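Side-chain contact in 50S ribosomal protein L10 (Thermotoga maritima, PDB 1ZAV), which probably forms part of the ribosomal stalk and helps the ribosome interact with GTP-bound translation factors: residues D37-E40 with L41-L45. Residues are numbered along the deposited sequence; the frame is centred on the assembly and turned at random.
Sequences DLTE and LRSRL
The carbonyl oxygen of T39 accepts two bonds from one residue: S43 N donates to T39 O at 2.9 Å through a bent N-H...O arrangement, and S43 OG donates at 2.8 Å to T39 O. The two donors arrive from opposite faces of the carbonyl plane, the hydroxyl lying 38° out of it. With chi1 at -61°, S43 OG sits beside its own backbone N, which turns the hydroxyl back to the preceding turn. This i to i+4 pair belongs to helix 35-49, which packs against strand 53-58 and helix 94-106. On the flank beside strand 53-58, L38 CD1 lies 3.5 Å above one face of the R42 guanidinium, offset toward its rim, and L38 CD2 comes within 3.7 Å of R42 NH1. R42 NH2 bonds F55 O, which helps fix the group's rotation. Cutting L38 back to an alanine would remove CD1 and CD2 from beside the guanidinium and is likely to leave R42 freer to turn. Toward helix 94-106, where R44 touches I99 and F103, E40 CG, set anti to the backbone N, lies 3.7 Å from R44 NE, with carboxylate and guanidinium planes 61° apart. E40 OE2 stays 4.1 Å from R44 NE, so any electrostatic attraction is probably weak; R44 NH1 instead pairs with D106.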
loop_
_atom_site.group_PDB
_atom_site.type_symbol
_atom_site.label_atom_id
_atom_site.label_comp_id
_atom_site.label_asym_id
_atom_site.label_seq_id
_atom_site.Cartn_x
_atom_site.Cartn_y
_atom_site.Cartn_z
ATOM N N ASP A 37 -5.704 26.118 -27.392
ATOM C CA ASP A 37 -5.249 25.173 -26.378
ATOM C C ASP A 37 -5.737 25.608 -24.997
ATOM O O ASP A 37 -6.214 24.793 -24.207
ATOM C CB ASP A 37 -3.718 25.086 -26.359
ATOM C CG ASP A 37 -3.143 24.603 -27.672
ATOM O OD1 ASP A 37 -3.876 23.927 -28.419
ATOM O OD2 ASP A 37 -1.955 24.885 -27.950
ATOM N N LEU A 38 -5.602 26.898 -24.711
ATOM C CA LEU A 38 -6.048 27.430 -23.427
ATOM C C LEU A 38 -7.539 27.123 -23.290
ATOM O O LEU A 38 -7.987 26.604 -22.268
ATOM C CB LEU A 38 -5.817 28.940 -23.389
ATOM C CG LEU A 38 -6.262 29.710 -22.141
ATOM C CD1 LEU A 38 -5.551 29.162 -20.891
ATOM C CD2 LEU A 38 -5.942 31.182 -22.351
ATOM N N THR A 39 -8.300 27.423 -24.341
ATOM C CA THR A 39 -9.741 27.186 -24.325
ATOM C C THR A 39 -10.056 25.710 -24.070
ATOM O O THR A 39 -10.915 25.389 -23.252
ATOM C CB THR A 39 -10.403 27.651 -25.651
ATOM O OG1 THR A 39 -10.266 29.071 -25.779
ATOM C CG2 THR A 39 -11.887 27.308 -25.664
ATOM N N GLU A 40 -9.341 24.815 -24.747
ATOM C CA GLU A 40 -9.563 23.382 -24.565
ATOM C C GLU A 40 -9.222 22.896 -23.152
ATOM O O GLU A 40 -9.974 22.125 -22.556
ATOM C CB GLU A 40 -8.759 22.585 -25.598
ATOM C CG GLU A 40 -8.893 21.073 -25.457
ATOM C CD GLU A 40 -10.323 20.589 -25.641
ATOM O OE1 GLU A 40 -11.215 21.030 -24.883
ATOM O OE2 GLU A 40 -10.559 19.762 -26.547
ATOM N N LEU A 41 -8.093 23.339 -22.609
ATOM C CA LEU A 41 -7.719 22.935 -21.257
ATOM C C LEU A 41 -8.771 23.432 -20.266
ATOM O O LEU A 41 -9.189 22.699 -19.370
ATOM C CB LEU A 41 -6.342 23.495 -20.879
ATOM C CG LEU A 41 -5.828 23.305 -19.443
ATOM C CD1 LEU A 41 -5.798 21.826 -19.022
ATOM C CD2 LEU A 41 -4.431 23.894 -19.363
ATOM N N ARG A 42 -9.198 24.680 -20.427
ATOM C CA ARG A 42 -10.199 25.244 -19.525
ATOM C C ARG A 42 -11.515 24.498 -19.619
ATOM O O ARG A 42 -12.218 24.342 -18.624
ATOM C CB ARG A 42 -10.416 26.727 -19.822
ATOM C CG ARG A 42 -9.317 27.603 -19.257
ATOM C CD ARG A 42 -9.501 29.051 -19.643
ATOM N NE ARG A 42 -8.512 29.896 -18.980
ATOM C CZ ARG A 42 -8.263 31.159 -19.304
ATOM N NH1 ARG A 42 -8.932 31.744 -20.296
ATOM N NH2 ARG A 42 -7.345 31.841 -18.627
ATOM N N SER A 43 -11.844 24.037 -20.821
ATOM C CA SER A 43 -13.077 23.293 -21.032
ATOM C C SER A 43 -12.992 21.939 -20.331
ATOM O O SER A 43 -13.951 21.510 -19.690
ATOM C CB SER A 43 -13.322 23.092 -22.530
ATOM O OG SER A 43 -13.463 24.344 -23.193
ATOM N N ARG A 44 -11.843 21.272 -20.446
ATOM C CA ARG A 44 -11.665 19.975 -19.797
ATOM C C ARG A 44 -11.757 20.139 -18.286
ATOM O O ARG A 44 -12.297 19.280 -17.585
ATOM C CB ARG A 44 -10.315 19.351 -20.178
ATOM C CG ARG A 44 -10.193 18.941 -21.659
ATOM C CD ARG A 44 -8.911 18.140 -21.925
ATOM N NE ARG A 44 -8.601 18.024 -23.356
ATOM C CZ ARG A 44 -7.558 17.360 -23.849
ATOM N NH1 ARG A 44 -6.717 16.737 -23.034
ATOM N NH2 ARG A 44 -7.340 17.332 -25.157
ATOM N N LEU A 45 -11.230 21.251 -17.777
ATOM C CA LEU A 45 -11.284 21.507 -16.348
ATOM C C LEU A 45 -12.715 21.765 -15.888
ATOM O O LEU A 45 -13.172 21.183 -14.914
ATOM C CB LEU A 45 -10.398 22.706 -15.992
ATOM C CG LEU A 45 -8.893 22.408 -16.067
ATOM C CD1 LEU A 45 -8.079 23.689 -15.947
ATOM C CD2 LEU A 45 -8.531 21.418 -14.950
#